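Metallo-beta-lactamase (Simiduia agarivorans, PDB 6MFI) probably hydrolyses the beta-lactam ring of antibiotics at a site holding two zinc ions, as a subclass B3 metallo-beta-lactamase. Local coordinates at residues G81-A86 and M119-S124; A65-T70 and V76-G81. All coordinates share one frame; numbering follows the deposited sequence. Where two conformers were deposited one is given.

Interaction 1: residues G81-A86 and M119-S124; sequences GTDRGA and MASLQS
The backbones approach most closely at A86 and L122, whose CA atoms are 6.7 Å apart, and again at D83 and S121, with CA atoms 7.2 Å apart, as the turn before helix 85-95 and the start of that helix face the first turn of helix 119-126. The buried half of the contact is apolar. The methyl of A86 points at the branch point of L122, with CB 3.9 Å from CG, and the CD2 branch of L122 rests against the carbonyl oxygen of A86 at 3.8 Å. The same leucine side chain also packs on V89 and R90, further along helix 85-95. At the more open edge D83 holds its CG anti to its own nitrogen (chi1 -152°), which swings the carboxylate across to S121, where OD1 lies 2.9 Å from OG; this approach is doubtful, since S121 has a second conformer. Behind D83 the turn is pinned by T82: its OG1 accepts from G85 N at 2.9 Å and more weakly from R84 N, a helix cap, and it also bonds to D44. The start of helix 85-95 thus packs against helix 119-126 beside the seven-stranded sheet of the metallo-beta-lactamase alpha-beta/beta-alpha fold, where helix 119-126 follows shortly after the HxHxDH zinc-binding motif, H110 to H115, in the chain.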
ATOM      1  N   GLY A  81       2.700  -8.083  -1.476  1.00  9.75           N
ATOM      2  CA  GLY A  81       2.796  -8.523  -2.849  1.00  9.81           C
ATOM      3  C   GLY A  81       2.068  -9.848  -3.022  1.00 10.03           C
ATOM      4  O   GLY A  81       1.304 -10.294  -2.167  1.00  9.72           O
ATOM      5  N   THR A  82       2.324 -10.481  -4.163  1.00 10.27           N
ATOM      6  CA  THR A  82       1.760 -11.798  -4.413  1.00 10.78           C
ATOM      7  C   THR A  82       2.446 -12.834  -3.525  1.00 11.25           C
ATOM      8  O   THR A  82       3.379 -12.534  -2.773  1.00  9.65           O
ATOM      9  CB  THR A  82       1.901 -12.174  -5.888  1.00 10.49           C
ATOM     10  OG1 THR A  82       3.288 -12.323  -6.213  1.00 10.79           O
ATOM     11  CG2 THR A  82       1.292 -11.098  -6.775  1.00 10.60           C
ATOM     12  N   ASP A  83       1.974 -14.080  -3.613  1.00 12.95           N
ATOM     13  CA  ASP A  83       2.656 -15.166  -2.919  1.00 15.15           C
ATOM     14  C   ASP A  83       4.078 -15.336  -3.434  1.00 16.39           C
ATOM     15  O   ASP A  83       4.959 -15.789  -2.694  1.00 16.86           O
ATOM     16  CB  ASP A  83       1.871 -16.469  -3.070  1.00 16.55           C
ATOM     17  CG  ASP A  83       2.089 -17.420  -1.908  1.00 17.97           C
ATOM     18  OD1 ASP A  83       2.349 -16.939  -0.784  1.00 18.16           O
ATOM     19  OD2 ASP A  83       1.999 -18.648  -2.118  1.00 19.30           O
ATOM     20  N   ARG A  84       4.319 -14.973  -4.693  1.00 16.88           N
ATOM     21  CA  ARG A  84       5.668 -15.003  -5.242  1.00 17.74           C
ATOM     22  C   ARG A  84       6.443 -13.743  -4.878  1.00 16.87           C
ATOM     23  O   ARG A  84       7.657 -13.802  -4.651  1.00 17.07           O
ATOM     24  CB  ARG A  84       5.606 -15.180  -6.760  1.00 19.62           C
ATOM     25  CG  ARG A  84       6.921 -15.592  -7.396  1.00 21.59           C
ATOM     26  CD  ARG A  84       7.665 -16.607  -6.542  1.00 22.95           C
ATOM     27  NE  ARG A  84       9.092 -16.661  -6.853  1.00 24.67           N
ATOM     28  CZ  ARG A  84       9.956 -15.674  -6.633  1.00 25.40           C
ATOM     29  NH1 ARG A  84      11.230 -15.832  -6.960  1.00 26.53           N
ATOM     30  NH2 ARG A  84       9.559 -14.536  -6.078  1.00 24.43           N
ATOM     31  N   GLY A  85       5.762 -12.596  -4.822  1.00 15.18           N
ATOM     32  CA  GLY A  85       6.407 -11.366  -4.398  1.00 13.87           C
ATOM     33  C   GLY A  85       6.773 -11.340  -2.929  1.00 12.71           C
ATOM     34  O   GLY A  85       7.691 -10.606  -2.544  1.00 12.13           O
ATOM     35  N   ALA A  86       6.077 -12.123  -2.101  1.00 12.08           N
ATOM     36  CA  ALA A  86       6.428 -12.201  -0.688  1.00 12.61           C
ATOM     37  C   ALA A  86       7.803 -12.823  -0.488  1.00 12.33           C
ATOM     38  O   ALA A  86       8.476 -12.537   0.508  1.00 12.23           O
ATOM     39  CB  ALA A  86       5.368 -12.995   0.075  1.00 13.28           C
ATOM     40  N   MET A 119       0.322 -12.587   1.963  1.00  9.76           N
ATOM     41  CA  MET A 119       0.246 -12.146   3.351  1.00 10.32           C
ATOM     42  C   MET A 119       0.308 -13.325   4.315  1.00 10.65           C
ATOM     43  O   MET A 119       0.930 -13.230   5.379  1.00 11.21           O
ATOM     44  CB  MET A 119      -1.031 -11.336   3.572  1.00 10.55           C
ATOM     45  CG  MET A 119      -1.001 -10.429   4.791  1.00 11.35           C
ATOM     46  SD  MET A 119       0.416  -9.316   4.803  1.00 11.37           S
ATOM     47  CE  MET A 119      -0.299  -7.852   4.057  1.00 10.81           C
ATOM     48  N   ALA A 120      -0.321 -14.446   3.956  1.00 10.55           N
ATOM     49  CA  ALA A 120      -0.330 -15.606   4.842  1.00 11.21           C
ATOM     50  C   ALA A 120       1.069 -16.180   5.018  1.00 11.67           C
ATOM     51  O   ALA A 120       1.421 -16.649   6.108  1.00 11.49           O
ATOM     52  CB  ALA A 120      -1.283 -16.672   4.305  1.00 11.28           C
ATOM     53  N   SER A 121       1.882 -16.153   3.960  0.57 11.46           N
ATOM     54  CA  SER A 121       3.244 -16.668   4.061  0.57 12.13           C
ATOM     55  C   SER A 121       4.102 -15.789   4.963  0.57 11.59           C
ATOM     56  O   SER A 121       4.892 -16.297   5.767  0.57 11.55           O
ATOM     57  CB  SER A 121       3.866 -16.784   2.671  0.57 11.76           C
ATOM     58  OG  SER A 121       3.158 -17.715   1.871  0.57 12.39           O
ATOM     59  N   LEU A 122       3.960 -14.467   4.844  1.00 11.88           N
ATOM     60  CA  LEU A 122       4.729 -13.564   5.696  1.00 12.28           C
ATOM     61  C   LEU A 122       4.252 -13.632   7.141  1.00 12.86           C
ATOM     62  O   LEU A 122       5.058 -13.527   8.073  1.00 13.09           O
ATOM     63  CB  LEU A 122       4.635 -12.135   5.166  1.00 11.99           C
ATOM     64  CG  LEU A 122       5.359 -11.853   3.849  1.00 12.53           C
ATOM     65  CD1 LEU A 122       5.331 -10.367   3.531  1.00 12.94           C
ATOM     66  CD2 LEU A 122       6.789 -12.365   3.904  1.00 12.89           C
ATOM     67  N   GLN A 123       2.945 -13.810   7.347  1.00 12.70           N
ATOM     68  CA  GLN A 123       2.417 -13.931   8.702  1.00 13.62           C
ATOM     69  C   GLN A 123       2.878 -15.225   9.360  1.00 12.98           C
ATOM     70  O   GLN A 123       3.154 -15.251  10.566  1.00 12.65           O
ATOM     71  CB  GLN A 123       0.890 -13.855   8.673  1.00 15.46           C
ATOM     72  CG  GLN A 123       0.238 -13.662  10.033  1.00 17.97           C
ATOM     73  CD  GLN A 123      -0.005 -14.971  10.764  1.00 20.54           C
ATOM     74  OE1 GLN A 123      -0.109 -16.030  10.146  1.00 21.68           O
ATOM     75  NE2 GLN A 123      -0.094 -14.901  12.087  1.00 22.02           N
ATOM     76  N   SER A 124       2.971 -16.307   8.584  1.00 12.34           N
ATOM     77  CA  SER A 124       3.344 -17.598   9.156  1.00 13.48           C
ATOM     78  C   SER A 124       4.820 -17.638   9.528  1.00 12.90           C
ATOM     79  O   SER A 124       5.189 -18.200  10.566  1.00 12.95           O
ATOM     80  CB  SER A 124       3.010 -18.719   8.172  1.00 15.56           C
ATOM     81  OG  SER A 124       3.534 -19.958   8.616  1.00 17.40           O
TER

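Interaction 2: residues A65-T70 and V76-G81; sequences AAILIT and VLIDSG
With chi1 at -58° in I69 and -42° in I78, each isoleucine sets CG1 opposite its own carbonyl carbon, and the two side chains cross obliquely so that their CD1 methyls meet at 3.9 Å. The CD1 of I78 also lies 4.0 Å from CB of I67. L77, with CG anti to its nitrogen, lays CD1 on the carbonyl oxygen of I67 at 3.4 Å, meets the CD1 of L68 on the same face, and approaches the methyl of A66.

The strands form an antiparallel hairpin. I67 with I78 and I69 with V76 are hydrogen-bonded pairs, each closed by two backbone bonds; of these I78 N to I67 O, 2.9 Å, is nearly straight. L68 and L77 form the non-hydrogen-bonded pair between them. The hairpin supplies two central strands of the seven-stranded sheet of the alpha-beta/beta-alpha fold. Its isoleucine and valine face packs on strands 178-184 and 193-199 of the second sheet, where W195, W197, L178 and L180 meet it, while L68 and L77 project from the other face.

Beyond I78 the chain turns at D79, which has a positive phi. The D79 side chain lies about 4 Å, at nearest approach, from that of the zinc ligand H115, consistent with a second-shell place beside the metal site. CB of D79 sits 3.6 Å from the A65 carbonyl oxygen, and a water donates to both A65 O and D79 OD2, at 2.7 Å each. OD2 also bonds to Y210 and OD1 to the nitrogen of S109, whereas D79 O is buried without a partner.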
ATOM      1  N   ALA A  65       4.796  -2.501  -4.237  1.00 11.39           N
ATOM      2  CA  ALA A  65       5.468  -1.883  -3.107  1.00 11.09           C
ATOM      3  C   ALA A  65       5.178  -2.629  -1.811  1.00  9.96           C
ATOM      4  O   ALA A  65       4.091  -3.179  -1.610  1.00  9.70           O
ATOM      5  CB  ALA A  65       5.043  -0.421  -2.961  1.00 10.98           C
ATOM      6  N   ALA A  66       6.177  -2.645  -0.932  1.00  9.71           N
ATOM      7  CA  ALA A  66       6.038  -3.130   0.433  1.00  9.41           C
ATOM      8  C   ALA A  66       6.859  -2.216   1.327  1.00  9.69           C
ATOM      9  O   ALA A  66       8.043  -1.991   1.062  1.00 10.74           O
ATOM     10  CB  ALA A  66       6.505  -4.584   0.570  1.00  9.22           C
ATOM     11  N   ILE A  67       6.231  -1.680   2.370  1.00 10.12           N
ATOM     12  CA  ILE A  67       6.830  -0.641   3.200  1.00 11.04           C
ATOM     13  C   ILE A  67       7.179  -1.238   4.555  1.00 10.84           C
ATOM     14  O   ILE A  67       6.301  -1.747   5.265  1.00 10.86           O
ATOM     15  CB  ILE A  67       5.893   0.566   3.352  1.00 12.41           C
ATOM     16  CG1 ILE A  67       5.437   1.060   1.978  1.00 12.64           C
ATOM     17  CG2 ILE A  67       6.581   1.681   4.124  1.00 13.34           C
ATOM     18  CD1 ILE A  67       6.578   1.408   1.045  1.00 13.00           C
ATOM     19  N   LEU A  68       8.458  -1.167   4.916  1.00 11.19           N
ATOM     20  CA  LEU A  68       8.954  -1.637   6.203  1.00 11.58           C
ATOM     21  C   LEU A  68       9.291  -0.440   7.081  1.00 12.24           C
ATOM     22  O   LEU A  68      10.058   0.439   6.672  1.00 12.83           O
ATOM     23  CB  LEU A  68      10.187  -2.527   6.024  1.00 11.30           C
ATOM     24  CG  LEU A  68      10.802  -3.115   7.297  1.00 10.86           C
ATOM     25  CD1 LEU A  68       9.935  -4.235   7.863  1.00 10.77           C
ATOM     26  CD2 LEU A  68      12.215  -3.608   7.029  1.00 10.75           C
ATOM     27  N   ILE A  69       8.718  -0.409   8.280  1.00 12.29           N
ATOM     28  CA  ILE A  69       8.944   0.661   9.245  1.00 13.34           C
ATOM     29  C   ILE A  69       9.484   0.029  10.519  1.00 13.36           C
ATOM     30  O   ILE A  69       8.782  -0.750  11.175  1.00 12.57           O
ATOM     31  CB  ILE A  69       7.660   1.459   9.522  1.00 13.24           C
ATOM     32  CG1 ILE A  69       7.116   2.047   8.219  1.00 12.81           C
ATOM     33  CG2 ILE A  69       7.928   2.562  10.535  1.00 13.85           C
ATOM     34  CD1 ILE A  69       5.616   2.182   8.193  1.00 12.68           C
ATOM     35  N   THR A  70      10.722   0.367  10.869  1.00 13.88           N
ATOM     36  CA  THR A  70      11.432  -0.272  11.967  1.00 14.26           C
ATOM     37  C   THR A  70      11.340   0.565  13.236  1.00 14.84           C
ATOM     38  O   THR A  70      11.370   1.798  13.184  1.00 14.27           O
ATOM     39  CB  THR A  70      12.901  -0.495  11.603  1.00 14.72           C
ATOM     40  OG1 THR A  70      13.547   0.773  11.424  1.00 15.44           O
ATOM     41  CG2 THR A  70      13.011  -1.298  10.317  1.00 14.25           C
ATOM     42  N   VAL A  76       6.832  -2.745  11.623  1.00 13.68           N
ATOM     43  CA  VAL A  76       5.543  -2.833  10.952  1.00 10.81           C
ATOM     44  C   VAL A  76       5.800  -2.972   9.459  1.00 10.47           C
ATOM     45  O   VAL A  76       6.648  -2.269   8.897  1.00 10.42           O
ATOM     46  CB  VAL A  76       4.658  -1.605  11.247  1.00 11.28           C
ATOM     47  CG1 VAL A  76       3.321  -1.728  10.537  1.00 13.34           C
ATOM     48  CG2 VAL A  76       4.458  -1.443  12.746  1.00 14.39           C
ATOM     49  N   LEU A  77       5.077  -3.887   8.820  1.00  9.85           N
ATOM     50  CA  LEU A  77       5.236  -4.155   7.395  1.00  9.78           C
ATOM     51  C   LEU A  77       3.883  -4.012   6.719  1.00  9.64           C
ATOM     52  O   LEU A  77       2.925  -4.695   7.094  1.00 10.48           O
ATOM     53  CB  LEU A  77       5.816  -5.551   7.157  1.00  9.22           C
ATOM     54  CG  LEU A  77       5.956  -5.994   5.700  1.00  8.96           C
ATOM     55  CD1 LEU A  77       6.947  -5.108   4.966  1.00  9.38           C
ATOM     56  CD2 LEU A  77       6.378  -7.451   5.627  1.00  8.86           C
ATOM     57  N   ILE A  78       3.803  -3.127   5.729  1.00  9.34           N
ATOM     58  CA  ILE A  78       2.576  -2.892   4.979  1.00  9.26           C
ATOM     59  C   ILE A  78       2.679  -3.609   3.642  1.00  8.97           C
ATOM     60  O   ILE A  78       3.684  -3.472   2.931  1.00  9.01           O
ATOM     61  CB  ILE A  78       2.317  -1.390   4.779  1.00  9.63           C
ATOM     62  CG1 ILE A  78       2.613  -0.617   6.065  1.00 10.09           C
ATOM     63  CG2 ILE A  78       0.881  -1.153   4.331  1.00  9.66           C
ATOM     64  CD1 ILE A  78       2.740   0.876   5.861  1.00 18.97           C
ATOM     65  N   ASP A  79       1.642  -4.383   3.310  1.00  8.79           N
ATOM     66  CA  ASP A  79       1.516  -5.105   2.046  1.00  8.84           C
ATOM     67  C   ASP A  79       2.531  -6.236   1.929  1.00  9.58           C
ATOM     68  O   ASP A  79       3.593  -6.209   2.560  1.00  8.90           O
ATOM     69  CB  ASP A  79       1.643  -4.149   0.856  1.00  8.82           C
ATOM     70  CG  ASP A  79       0.369  -3.369   0.597  1.00  8.96           C
ATOM     71  OD1 ASP A  79      -0.675  -3.725   1.181  1.00  9.61           O
ATOM     72  OD2 ASP A  79       0.412  -2.402  -0.192  1.00  9.38           O
ATOM     73  N   SER A  80       2.201  -7.237   1.113  1.00  8.51           N
ATOM     74  CA  SER A  80       3.033  -8.416   0.932  1.00  8.54           C
ATOM     75  C   SER A  80       3.373  -8.713  -0.518  1.00  9.89           C
ATOM     76  O   SER A  80       4.261  -9.535  -0.767  1.00  8.90           O
ATOM     77  CB  SER A  80       2.336  -9.651   1.525  1.00  9.78           C
ATOM     78  OG  SER A  80       1.191  -9.994   0.761  1.00  9.77           O
ATOM     79  N   GLY A  81       2.700  -8.083  -1.476  1.00  9.75           N
ATOM     80  CA  GLY A  81       2.796  -8.523  -2.849  1.00  9.81           C
ATOM     81  C   GLY A  81       2.068  -9.848  -3.022  1.00 10.03           C
ATOM     82  O   GLY A  81       1.304 -10.294  -2.167  1.00  9.72           O
TER
HETATM   83  O   HOH W   1       1.545  -3.386  -2.404  1.00 13.57           O

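The two contacts follow each other along the chain and share G81, in the loop that leads from strand 74-78 to helix 85-95. Interaction 2 is wholly buried and rests on a ladder of backbone hydrogen bonds with branched aliphatic side chains on either face of the sheet. Interaction 1, smaller and nearer the surface, relies on one alanine-leucine contact and a polar approach at its more exposed edge. They meet through S80 and L77: L122 CD1 lies 3.7 Å from L77 CD2, so the helix layer continues the apolar packing of the sheet. D79 brings interaction 2 close to the zinc ligands, whereas interaction 1 is further off.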